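Local coordinates for solute Binding Protein, BlMnBP1 in complex with mannotriose (Bifidobacterium, PDB 6FUV) that probably captures beta-manno-oligosaccharides such as mannotriose outside the cell and hands them to an ABC transporter for uptake, at residues 188-193 against 287-292; 173-178 against 250-255. One frame throughout, in Å; residues are numbered along the deposited sequence.

Contact 1. Residues 188-193 against 287-292. With BMA (beta-D-mannopyranose), chain B.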
loop_
_atom_site.group_PDB
_atom_site.type_symbol
_atom_site.label_atom_id
_atom_site.label_comp_id
_atom_site.label_asym_id
_atom_site.label_seq_id
_atom_site.Cartn_x
_atom_site.Cartn_y
_atom_site.Cartn_z
ATOM N N ASP A 188 3.033 2.742 8.566
ATOM C CA ASP A 188 3.024 4.149 8.217
ATOM C C ASP A 188 1.739 4.532 7.497
ATOM O O ASP A 188 1.382 5.719 7.459
ATOM C CB ASP A 188 4.252 4.455 7.342
ATOM C CG ASP A 188 5.570 4.519 8.129
ATOM O OD1 ASP A 188 5.494 4.546 9.361
ATOM O OD2 ASP A 188 6.674 4.493 7.486
ATOM N N GLN A 189 1.033 3.548 6.947
ATOM C CA GLN A 189 -0.085 3.814 6.055
ATOM C C GLN A 189 -1.308 4.306 6.803
ATOM O O GLN A 189 -2.225 4.832 6.184
ATOM C CB GLN A 189 -0.410 2.528 5.255
ATOM C CG GLN A 189 0.694 2.039 4.429
ATOM C CD GLN A 189 0.391 0.828 3.625
ATOM O OE1 GLN A 189 -0.715 0.321 3.605
ATOM N NE2 GLN A 189 1.379 0.383 2.896
ATOM N N TYR A 190 -1.317 4.184 8.106
ATOM C CA TYR A 190 -2.475 4.447 8.924
ATOM C C TYR A 190 -2.422 5.816 9.595
ATOM O O TYR A 190 -3.442 6.272 10.152
ATOM C CB TYR A 190 -2.596 3.352 9.986
ATOM C CG TYR A 190 -2.758 1.978 9.449
ATOM C CD1 TYR A 190 -1.664 1.230 9.145
ATOM C CD2 TYR A 190 -4.004 1.420 9.225
ATOM C CE1 TYR A 190 -1.776 -0.054 8.640
ATOM C CE2 TYR A 190 -4.146 0.157 8.705
ATOM C CZ TYR A 190 -3.019 -0.600 8.432
ATOM O OH TYR A 190 -3.137 -1.848 7.924
ATOM N N ILE A 191 -1.304 6.548 9.468
ATOM C CA ILE A 191 -1.101 7.681 10.385
ATOM C C ILE A 191 -1.709 8.997 9.917
ATOM O O ILE A 191 -1.673 9.976 10.655
ATOM C CB ILE A 191 0.403 7.893 10.675
ATOM C CG1 ILE A 191 1.153 8.306 9.410
ATOM C CG2 ILE A 191 0.960 6.623 11.249
ATOM C CD1 ILE A 191 2.511 8.900 9.664
ATOM N N GLY A 192 -2.176 9.079 8.694
ATOM C CA GLY A 192 -2.752 10.296 8.173
ATOM C C GLY A 192 -4.277 10.314 8.284
ATOM O O GLY A 192 -4.848 10.464 9.365
ATOM N N GLY A 193 -4.942 10.128 7.162
ATOM C CA GLY A 193 -6.382 10.143 7.159
ATOM C C GLY A 193 -7.004 9.179 8.141
ATOM O O GLY A 193 -7.965 9.530 8.809
ATOM N N MET A 287 -11.519 -5.331 8.354
ATOM C CA MET A 287 -12.086 -4.279 9.172
ATOM C C MET A 287 -11.290 -2.981 9.111
ATOM O O MET A 287 -10.076 -2.973 8.864
ATOM C CB MET A 287 -12.199 -4.707 10.642
ATOM C CG MET A 287 -11.020 -5.264 11.249
ATOM S SD MET A 287 -11.195 -5.507 13.046
ATOM C CE MET A 287 -10.832 -3.878 13.516
ATOM N N PRO A 288 -11.970 -1.871 9.382
ATOM C CA PRO A 288 -11.263 -0.593 9.506
ATOM C C PRO A 288 -10.263 -0.664 10.644
ATOM O O PRO A 288 -10.454 -1.383 11.618
ATOM C CB PRO A 288 -12.379 0.403 9.800
ATOM C CG PRO A 288 -13.556 -0.231 9.111
ATOM C CD PRO A 288 -13.425 -1.681 9.401
ATOM N N PHE A 289 -9.151 0.020 10.467
ATOM C CA PHE A 289 -8.203 0.110 11.541
ATOM C C PHE A 289 -8.934 0.748 12.720
ATOM O O PHE A 289 -9.680 1.723 12.540
ATOM C CB PHE A 289 -6.955 0.901 11.105
ATOM C CG PHE A 289 -5.897 0.977 12.182
ATOM C CD1 PHE A 289 -4.943 0.013 12.303
ATOM C CD2 PHE A 289 -5.861 1.991 13.051
ATOM C CE1 PHE A 289 -4.020 0.058 13.253
ATOM C CE2 PHE A 289 -4.922 2.004 14.058
ATOM C CZ PHE A 289 -4.020 1.052 14.125
ATOM N N PRO A 290 -8.756 0.228 13.931
ATOM C CA PRO A 290 -9.597 0.680 15.051
ATOM C C PRO A 290 -9.195 2.029 15.642
ATOM O O PRO A 290 -8.704 2.188 16.818
ATOM C CB PRO A 290 -9.426 -0.462 16.040
ATOM C CG PRO A 290 -8.036 -0.903 15.834
ATOM C CD PRO A 290 -7.717 -0.718 14.380
ATOM N N ILE A 291 -9.429 3.082 14.858
ATOM C CA ILE A 291 -9.371 4.441 15.380
ATOM C C ILE A 291 -10.684 5.107 15.025
ATOM O O ILE A 291 -11.180 4.947 13.907
ATOM C CB ILE A 291 -8.182 5.247 14.821
ATOM C CG1 ILE A 291 -6.873 4.833 15.487
ATOM C CG2 ILE A 291 -8.398 6.694 15.004
ATOM C CD1 ILE A 291 -5.654 5.794 15.161
ATOM N N THR A 292 -11.214 5.910 15.949
ATOM C CA THR A 292 -12.412 6.717 15.741
ATOM C C THR A 292 -12.103 8.168 16.054
ATOM O O THR A 292 -11.469 8.473 17.061
ATOM C CB THR A 292 -13.593 6.197 16.590
ATOM O OG1 THR A 292 -13.941 4.873 16.150
ATOM C CG2 THR A 292 -14.801 7.061 16.460
HETATM C C1 BMA B . 1.671 -2.300 -1.126
HETATM C C2 BMA B . 0.369 -1.588 -0.808
HETATM C C3 BMA B . 0.381 -0.136 -1.320
HETATM C C4 BMA B . 1.715 0.536 -0.860
HETATM C C5 BMA B . 2.893 -0.306 -1.288
HETATM C C6 BMA B . 4.230 0.312 -0.907
HETATM O O2 BMA B . 0.226 -1.567 0.629
HETATM O O3 BMA B . -0.759 0.659 -0.916
HETATM O O4 BMA B . 1.851 1.794 -1.416
HETATM O O5 BMA B . 2.781 -1.568 -0.656
HETATM O O6 BMA B . 4.358 0.286 0.494
#

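Contact 2. Residues 173-178 against 250-255. With BMA (beta-D-mannopyranose), chain C.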
loop_
_atom_site.group_PDB
_atom_site.type_symbol
_atom_site.label_atom_id
_atom_site.label_comp_id
_atom_site.label_asym_id
_atom_site.label_seq_id
_atom_site.Cartn_x
_atom_site.Cartn_y
_atom_site.Cartn_z
ATOM N N PRO A 173 -2.998 -13.777 18.527
ATOM C CA PRO A 173 -3.953 -12.657 18.427
ATOM C C PRO A 173 -3.609 -11.671 17.303
ATOM O O PRO A 173 -4.494 -11.258 16.521
ATOM C CB PRO A 173 -3.884 -12.007 19.835
ATOM C CG PRO A 173 -3.412 -13.121 20.762
ATOM C CD PRO A 173 -2.431 -13.900 19.881
ATOM N N LEU A 174 -2.342 -11.249 17.217
ATOM C CA LEU A 174 -1.875 -10.408 16.113
ATOM C C LEU A 174 -0.474 -10.828 15.706
ATOM O O LEU A 174 0.413 -10.893 16.552
ATOM C CB LEU A 174 -1.877 -8.936 16.521
ATOM C CG LEU A 174 -1.567 -7.927 15.425
ATOM C CD1 LEU A 174 -2.139 -6.569 15.776
ATOM C CD2 LEU A 174 -0.082 -7.806 15.246
ATOM N N TYR A 175 -0.296 -11.137 14.434
ATOM C CA TYR A 175 0.954 -11.580 13.833
ATOM C C TYR A 175 1.653 -10.367 13.224
ATOM O O TYR A 175 1.060 -9.637 12.436
ATOM C CB TYR A 175 0.654 -12.667 12.781
ATOM C CG TYR A 175 1.836 -13.502 12.333
ATOM C CD1 TYR A 175 2.308 -14.550 13.119
ATOM C CD2 TYR A 175 2.447 -13.288 11.115
ATOM C CE1 TYR A 175 3.433 -15.323 12.716
ATOM C CE2 TYR A 175 3.532 -14.042 10.718
ATOM C CZ TYR A 175 4.017 -15.053 11.505
ATOM O OH TYR A 175 5.074 -15.793 11.055
ATOM N N THR A 176 2.894 -10.139 13.612
ATOM C CA THR A 176 3.562 -8.904 13.218
ATOM C C THR A 176 4.180 -8.967 11.825
ATOM O O THR A 176 4.345 -7.939 11.177
ATOM C CB THR A 176 4.679 -8.573 14.204
ATOM O OG1 THR A 176 5.708 -9.582 14.101
ATOM C CG2 THR A 176 4.225 -8.467 15.624
ATOM N N ASN A 177 4.549 -10.140 11.356
ATOM C CA ASN A 177 5.424 -10.263 10.195
ATOM C C ASN A 177 6.635 -9.325 10.285
ATOM O O ASN A 177 7.141 -8.782 9.296
ATOM C CB ASN A 177 4.657 -10.035 8.910
ATOM C CG ASN A 177 3.917 -11.256 8.472
ATOM O OD1 ASN A 177 4.513 -12.244 8.045
ATOM N ND2 ASN A 177 2.590 -11.195 8.576
ATOM N N PHE A 178 7.126 -9.148 11.495
ATOM C CA PHE A 178 8.374 -8.453 11.746
ATOM C C PHE A 178 9.456 -8.717 10.714
ATOM O O PHE A 178 10.139 -7.771 10.332
ATOM C CB PHE A 178 8.835 -8.842 13.169
ATOM C CG PHE A 178 10.215 -8.410 13.543
ATOM C CD1 PHE A 178 11.320 -9.217 13.221
ATOM C CD2 PHE A 178 10.421 -7.275 14.298
ATOM C CE1 PHE A 178 12.596 -8.829 13.589
ATOM C CE2 PHE A 178 11.747 -6.892 14.660
ATOM C CZ PHE A 178 12.796 -7.667 14.298
ATOM N N GLU A 250 4.554 -15.943 3.693
ATOM C CA GLU A 250 3.719 -16.818 2.869
ATOM C C GLU A 250 2.901 -17.786 3.725
ATOM O O GLU A 250 1.729 -18.069 3.426
ATOM C CB GLU A 250 4.553 -17.616 1.886
ATOM C CG GLU A 250 5.282 -16.824 0.822
ATOM C CD GLU A 250 4.364 -16.032 -0.090
ATOM O OE1 GLU A 250 3.178 -16.362 -0.197
ATOM O OE2 GLU A 250 4.887 -15.115 -0.740
ATOM N N SER A 251 3.508 -18.333 4.777
ATOM C CA SER A 251 2.758 -19.236 5.641
ATOM C C SER A 251 1.722 -18.507 6.497
ATOM O O SER A 251 0.728 -19.118 6.882
ATOM C CB SER A 251 3.749 -20.028 6.492
ATOM O OG SER A 251 4.369 -19.250 7.468
ATOM N N SER A 252 1.891 -17.203 6.753
ATOM C CA SER A 252 0.917 -16.464 7.560
ATOM C C SER A 252 -0.427 -16.354 6.857
ATOM O O SER A 252 -1.475 -16.285 7.517
ATOM C CB SER A 252 1.472 -15.090 7.908
ATOM O OG SER A 252 1.295 -14.121 6.914
ATOM N N LYS A 253 -0.411 -16.353 5.520
ATOM C CA LYS A 253 -1.655 -16.356 4.758
ATOM C C LYS A 253 -2.490 -17.583 5.096
ATOM O O LYS A 253 -3.690 -17.500 5.348
ATOM C CB LYS A 253 -1.348 -16.312 3.258
ATOM C CG LYS A 253 -0.597 -15.076 2.750
ATOM C CD LYS A 253 -0.192 -15.280 1.284
ATOM C CE LYS A 253 0.844 -14.306 0.849
ATOM N NZ LYS A 253 1.271 -14.456 -0.548
ATOM N N GLY A 254 -1.876 -18.743 5.085
ATOM C CA GLY A 254 -2.609 -19.928 5.450
ATOM C C GLY A 254 -3.076 -19.883 6.885
ATOM O O GLY A 254 -4.183 -20.328 7.199
ATOM N N LYS A 255 -2.220 -19.396 7.779
ATOM C CA LYS A 255 -2.560 -19.429 9.190
ATOM C C LYS A 255 -3.744 -18.515 9.471
ATOM O O LYS A 255 -4.566 -18.820 10.331
ATOM C CB LYS A 255 -1.357 -19.017 10.026
ATOM C CG LYS A 255 -0.242 -20.075 10.173
ATOM C CD LYS A 255 0.914 -19.487 10.964
ATOM C CE LYS A 255 1.963 -20.491 11.269
ATOM N NZ LYS A 255 3.208 -19.810 11.651
HETATM C C1 BMA C . 3.759 -12.231 -2.567
HETATM C C2 BMA C . 2.440 -11.482 -2.374
HETATM C C3 BMA C . 2.714 -9.968 -2.518
HETATM C C4 BMA C . 3.790 -9.558 -1.489
HETATM C C5 BMA C . 5.030 -10.454 -1.620
HETATM C C6 BMA C . 6.110 -10.165 -0.539
HETATM O O1 BMA C . 3.490 -13.561 -2.409
HETATM O O2 BMA C . 1.926 -11.683 -1.047
HETATM O O3 BMA C . 1.503 -9.247 -2.423
HETATM O O4 BMA C . 4.275 -8.222 -1.670
HETATM O O5 BMA C . 4.646 -11.849 -1.555
HETATM O O6 BMA C . 7.312 -10.846 -0.877
HETATM O O HOH W 1 3.932 -18.065 9.970
#

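Contact 1. Residues 188-193 against 287-292
In Tyr190 CG stands beside the backbone N and anti to the carbonyl carbon (chi1 -60°), in Phe289 it is anti to the backbone N (chi1 -178°), and these torsions bring the two rings together. They meet obliquely, their planes at 41° and their centroids 4.7 Å apart, too tilted for a stack and too flat for an edge-to-face pair. One long side of the tyrosine does the touching: Tyr190 CD2 lies 3.5 Å from Phe289 CD1 and equally close to Phe289 CB. Seen from the phenylalanine, Tyr190 sits over one face of the ring, offset toward its rim, and the opposite face is covered by CD of Pro290, the centre of an inverse gamma turn in which Ile291 N bonds back to Phe289 O. The tyrosine OH is hydrogen-bonded to the carbonyl of Gly135. Val227 of helix 223-236 also packs against the Tyr190 side chain. Next door, Gln189 reaches the other way with an extended chain. Gln189 NE2 donates to O2 of the chain B mannose at 3.2 Å, and its OE1 is bonded to Ser134 OG, so both ends of the amide are engaged, which probably restrains its rotation. No hydrogen bond crosses between the two segments, so their join rests on apolar contact between buried rings, while the tyrosine hydroxyl is satisfied separately by Gly135 O.

Contact 2. Residues 173-178 against 250-255
Ser252, on the helix, and Tyr175 of 173-178 make the close part of this contact. Ser252 CB meets the tyrosine ring obliquely, 3.6 Å from Tyr175 CE2, and Asn177 closes in beside it with ND2 3.6 Å from Ser252 OG. That last pair only touches: the serine hydroxyl is hydrogen-bonded to the carbonyl of Trp249, one turn back. Asn177 OD1, in turn, lies at the edge of the tyrosine ring, in its plane. Beyond the ring the fit is looser and water takes over. One water bonds to Tyr175 OH at 2.8 Å and donates to Ser251 OG; partly exposed Lys255 NZ also reaches it, though so closely that the length is doubtful. The hydroxyl of Tyr175 is held as well by the backbone N of Asp248. Another side of the helix serves the sugar. Lys253, extended beyond CG, puts NZ 3.0 Å from O1 and 2.9 Å from O2 of the chain C mannose, and pairs with Glu250 OE1 at 2.7 Å, while Glu250 OE2 accepts from O1 of the same mannose. With an alanine in place of Lys253, Glu250 would probably be left without its positive mate and the sugar without a donor shared by O1 and O2. Helix 249-257 thus lies against residues 173-178, with Ile261 of strand 261-264 touching both Tyr175 and Lys255, and Met264 meeting Asn177.

Overall arrangement
Contacts 1 and 2 lie about 20 Å apart between centres, with nearest atoms about 7 Å apart, and they do not touch. The four-stranded sheet links them: 173-178 leaves one outermost strand, 172-174, and 287-292 leaves the other, 284-288. Their segments alternate along the chain, and each contact spans more than 70 residues. Each also places side chains of its own segments on the glycan. Gln189 in contact 1 and Lys253 with Glu250 in contact 2 grip different mannose units, the latter pair at the unit that carries O1, the reducing end. Gly303, from the other sheet, also bonds the unit met by Gln189, consistent with sugar held between two lobes, as in other periplasmic-type binding proteins.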